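Local coordinates for protein chinitase A (Streptomyces coelicolor, PDB 3EBV) that probably cleaves chitin at internal glycosidic bonds, this chain being the family 18 glycosyl hydrolase domain of a longer protein that also carries other modules, at residues 178-183 and 204-209; 215-220 and 264-269. All blocks are in the same frame, centred on the assembly; numbering follows the deposited sequence.

Contact 1. Residues 178-183 and 204-209; sequences MQYYNS and ALACIQ
Tyr180 reaches from the end of strand 175-179 to helix 199-210, and its ring can be followed outward atom by atom. CB leaves the backbone with CG beside the backbone N (chi1 -67°), which sends the ring toward Leu205 and Ala206. Partway along, Tyr180 CE1 lies 3.8 Å from CB of Leu205, which comes at the ring obliquely, while the backbone N of Ala206 stands at the ring edge near its plane. At the tip, Tyr180 OH sits 3.4 Å from both CA and CB of Ala206. Tyr180 OH is also 2.8 Å from a water, and that water is hydrogen-bonded to OE1 of Gln209 and, weakly, to N of Met178, so the two segments share one water where no direct hydrogen bond joins them.

Selenomethionine Met178 covers one face of that ring. Its chain bends at chi3 (75°), bringing Met178 CE over the Tyr180 ring, offset toward the rim, and 3.8 Å from CB of Leu205. Met178 SE is 3.5 Å from NE2 of Gln209, whose side chain runs extended beyond CG. Met155 touches Met178 and Gln209 from a neighbouring loop, and Leu221 of the next strand backs Tyr180. This strand-to-helix packing, outside the parallel sheet, is characteristic of the beta/alpha units of the TIM barrel on which family 18 chitinases are built.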
# COMPACT_ATOMS: atom_id res chain seq x y z
N MSE A 178 1.86 3.44 4.53
CA MSE A 178 2.44 4.72 4.12
C MSE A 178 3.76 4.52 3.37
O MSE A 178 4.48 3.54 3.60
CB MSE A 178 2.65 5.67 5.33
CG MSE A 178 3.17 7.03 4.90
SE MSE A 178 3.00 8.30 6.41
CE MSE A 178 4.46 7.69 7.51
N GLN A 179 4.04 5.47 2.46
CA GLN A 179 5.28 5.44 1.68
C GLN A 179 6.33 6.24 2.48
O GLN A 179 6.39 7.48 2.45
CB GLN A 179 5.06 6.13 0.32
CG GLN A 179 3.98 5.47 -0.52
CD GLN A 179 3.80 6.22 -1.84
OE1 GLN A 179 4.78 6.57 -2.52
NE2 GLN A 179 2.55 6.48 -2.20
N TYR A 180 7.15 5.49 3.24
CA TYR A 180 8.19 6.15 4.07
C TYR A 180 9.44 6.47 3.21
O TYR A 180 10.59 6.03 3.50
CB TYR A 180 8.60 5.24 5.25
CG TYR A 180 7.51 5.04 6.28
CD1 TYR A 180 7.58 5.64 7.54
CD2 TYR A 180 6.42 4.20 6.00
CE1 TYR A 180 6.60 5.41 8.52
CE2 TYR A 180 5.42 4.00 6.94
CZ TYR A 180 5.51 4.59 8.21
OH TYR A 180 4.50 4.39 9.13
N TYR A 181 9.20 7.13 2.06
CA TYR A 181 10.27 7.31 1.07
C TYR A 181 9.85 8.39 0.08
O TYR A 181 8.71 8.86 0.10
CB TYR A 181 10.60 5.99 0.36
CG TYR A 181 9.42 5.30 -0.30
CD1 TYR A 181 9.06 5.57 -1.64
CD2 TYR A 181 8.72 4.31 0.36
CE1 TYR A 181 7.97 4.89 -2.25
CE2 TYR A 181 7.65 3.61 -0.26
CZ TYR A 181 7.29 3.91 -1.55
OH TYR A 181 6.23 3.25 -2.09
N ASN A 182 10.81 8.78 -0.75
CA ASN A 182 10.68 10.02 -1.59
C ASN A 182 10.17 11.19 -0.77
O ASN A 182 9.32 11.97 -1.21
CB ASN A 182 9.74 9.80 -2.81
CG ASN A 182 10.27 8.79 -3.79
OD1 ASN A 182 11.46 8.77 -4.09
ND2 ASN A 182 9.39 7.91 -4.26
N SER A 183 10.74 11.35 0.42
CA SER A 183 10.21 12.29 1.41
C SER A 183 11.28 13.27 1.92
O SER A 183 12.38 12.83 2.23
CB SER A 183 9.67 11.51 2.63
OG SER A 183 9.14 12.40 3.59
N ALA A 204 9.19 6.69 14.43
CA ALA A 204 8.61 7.94 14.90
C ALA A 204 7.41 8.42 14.09
O ALA A 204 6.50 9.07 14.64
CB ALA A 204 9.68 9.03 15.02
N LEU A 205 7.41 8.14 12.78
CA LEU A 205 6.26 8.52 11.96
C LEU A 205 5.15 7.46 12.08
O LEU A 205 3.97 7.85 12.10
CB LEU A 205 6.67 8.69 10.49
CG LEU A 205 7.22 10.08 10.15
CD1 LEU A 205 8.47 10.47 10.91
CD2 LEU A 205 7.51 10.14 8.64
N ALA A 206 5.49 6.17 12.16
CA ALA A 206 4.44 5.15 12.42
C ALA A 206 3.73 5.43 13.74
O ALA A 206 2.51 5.26 13.85
CB ALA A 206 5.03 3.76 12.41
N CYS A 207 4.48 5.92 14.72
CA CYS A 207 3.90 6.28 16.03
C CYS A 207 2.74 7.28 15.89
O CYS A 207 1.77 7.24 16.67
CB CYS A 207 5.06 6.89 16.85
SG CYS A 207 4.60 7.56 18.45
N ILE A 208 2.82 8.22 14.95
CA ILE A 208 1.74 9.21 14.82
C ILE A 208 0.43 8.45 14.49
O ILE A 208 -0.65 8.81 15.00
CB ILE A 208 2.02 10.22 13.67
CG1 ILE A 208 3.33 10.98 13.91
CG2 ILE A 208 0.87 11.21 13.51
CD1 ILE A 208 3.76 11.78 12.69
N GLN A 209 0.52 7.44 13.61
CA GLN A 209 -0.67 6.63 13.27
C GLN A 209 -1.14 5.78 14.45
O GLN A 209 -2.36 5.73 14.75
CB GLN A 209 -0.33 5.74 12.07
CG GLN A 209 -0.06 6.58 10.83
CD GLN A 209 0.51 5.79 9.66
OE1 GLN A 209 0.15 4.64 9.44
NE2 GLN A 209 1.41 6.43 8.93
O HOH W 1 2.14 3.50 7.88

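Contact 2. Residues 215-220 and 264-269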
# COMPACT_ATOMS: atom_id res chain seq x y z
N ALA A 215 -5.72 1.21 14.51
CA ALA A 215 -5.30 -0.01 15.21
C ALA A 215 -3.91 -0.46 14.70
O ALA A 215 -3.54 -0.14 13.55
CB ALA A 215 -6.33 -1.15 15.00
N PRO A 216 -3.15 -1.19 15.51
CA PRO A 216 -1.85 -1.66 15.02
C PRO A 216 -1.99 -2.48 13.74
O PRO A 216 -1.12 -2.39 12.86
CB PRO A 216 -1.31 -2.49 16.20
CG PRO A 216 -1.92 -1.79 17.41
CD PRO A 216 -3.33 -1.48 16.95
N SER A 217 -3.06 -3.28 13.61
CA SER A 217 -3.23 -4.06 12.41
C SER A 217 -3.49 -3.20 11.19
O SER A 217 -3.52 -3.74 10.06
CB SER A 217 -4.42 -5.03 12.53
OG SER A 217 -5.60 -4.30 12.75
N GLN A 218 -3.69 -1.89 11.39
CA GLN A 218 -3.98 -0.99 10.28
C GLN A 218 -2.75 -0.14 9.88
O GLN A 218 -2.90 0.77 9.07
CB GLN A 218 -5.16 -0.06 10.61
CG GLN A 218 -6.44 -0.88 10.73
CD GLN A 218 -7.60 -0.08 11.22
OE1 GLN A 218 -7.52 0.70 12.17
NE2 GLN A 218 -8.75 -0.31 10.57
N VAL A 219 -1.58 -0.49 10.41
CA VAL A 219 -0.35 0.30 10.12
C VAL A 219 0.72 -0.61 9.52
O VAL A 219 1.06 -1.65 10.11
CB VAL A 219 0.18 0.96 11.41
CG1 VAL A 219 1.50 1.72 11.15
CG2 VAL A 219 -0.87 1.94 11.98
N GLY A 220 1.18 -0.24 8.31
CA GLY A 220 2.23 -1.02 7.60
C GLY A 220 3.36 -0.08 7.20
O GLY A 220 3.13 1.10 6.88
N ASP A 264 0.51 -6.36 17.36
CA ASP A 264 -0.34 -6.68 16.19
C ASP A 264 -0.09 -5.78 14.98
O ASP A 264 -0.89 -5.76 14.04
CB ASP A 264 -1.83 -6.66 16.55
CG ASP A 264 -2.22 -7.80 17.48
OD1 ASP A 264 -1.46 -8.80 17.58
OD2 ASP A 264 -3.27 -7.66 18.13
N LEU A 265 1.02 -5.05 15.00
CA LEU A 265 1.43 -4.23 13.83
C LEU A 265 1.29 -5.07 12.56
O LEU A 265 1.78 -6.22 12.53
CB LEU A 265 2.88 -3.77 13.99
CG LEU A 265 3.29 -2.72 12.98
CD1 LEU A 265 2.66 -1.36 13.29
CD2 LEU A 265 4.79 -2.62 12.96
N ARG A 266 0.67 -4.51 11.52
CA ARG A 266 0.34 -5.39 10.37
C ARG A 266 1.59 -5.99 9.71
O ARG A 266 1.67 -7.18 9.46
CB ARG A 266 -0.46 -4.62 9.31
CG ARG A 266 -0.81 -5.48 8.06
CD ARG A 266 -1.75 -6.61 8.40
NE ARG A 266 -3.04 -6.01 8.67
CZ ARG A 266 -4.19 -6.66 8.57
NH1 ARG A 266 -4.21 -7.95 8.26
NH2 ARG A 266 -5.32 -5.99 8.82
N GLY A 267 2.56 -5.14 9.38
CA GLY A 267 3.73 -5.61 8.63
C GLY A 267 4.34 -4.51 7.79
O GLY A 267 4.53 -3.38 8.25
N ALA A 268 4.63 -4.87 6.53
CA ALA A 268 5.43 -4.00 5.67
C ALA A 268 4.88 -4.02 4.27
O ALA A 268 4.02 -4.84 3.92
CB ALA A 268 6.93 -4.40 5.69
N MSE A 269 5.39 -3.09 3.47
CA MSE A 269 4.94 -2.96 2.06
C MSE A 269 6.16 -2.56 1.25
O MSE A 269 7.08 -1.89 1.75
CB MSE A 269 3.87 -1.86 1.96
CG MSE A 269 3.46 -1.52 0.51
SE MSE A 269 4.67 -0.13 -0.28
CE MSE A 269 3.66 1.48 0.19
O HOH W 2 -7.03 -4.17 10.05
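Arg266 folds its side chain around the backbone carbonyl of Ser217. With CG anti to the backbone N (chi1 179°) and bends at chi2 and chi3, the chain curls until CB, CG and CD all lie near Ser217 O and the guanidinium meets that oxygen along its NE, NH2 edge. Arg266 NE gives the main bond, 2.7 Å to Ser217 O with an N-H...O angle of 152°; it arrives in the carbonyl plane, although the oxygen lies 16° out of the guanidinium plane. NH2 adds a weak second bond to the same oxygen and a weak one to a water that also pairs with Ser217 OG. The third nitrogen, NH1, is held by Leu3 O, so the group is tied to the start of the chain as well.

The two segments lead into strands 219-224 and 267-271, parallel neighbours in the TIM barrel sheet. Just ahead of the pairing, the backbone N of Arg266 is shared weakly between Pro216 O at 3.1 Å and Val219 O at 3.2 Å. Leu265 sets out away from the facing segment, yet its end turns back: Leu265 CD1 packs 3.9 Å from Val219 CB, the two side chains crossing at a slant; both also touch Leu210 of helix 199-210, and Leu265 packs on helix 237-249. Nearer the surface, the Pro216 ring lays CB 3.7 Å from Leu265 N, and Pro216 O accepts a CA-H...O contact from Leu265 CA.

Overall arrangement
Both contacts belong to one barrel and meet around strand 219-224: contact 2 pairs it with 267-271, while contact 1 sets its other neighbour, strand 175-179, against helix 199-210, which leads into it along the chain. Every touching residue of contact 1 is buried, and side-chain packing plus one water joins the two segments. Contact 2 is only partly buried, with Asp264 exposed, and relies on one backbone carbonyl gripped by an arginine side chain and on weak backbone bonds at the entry to two strands. The contacts touch each other where Gln209 packs on Val219, Val219 CG1 lying 3.6 Å from Gln209 OE1, and where the Tyr180 ring approaches Gly220.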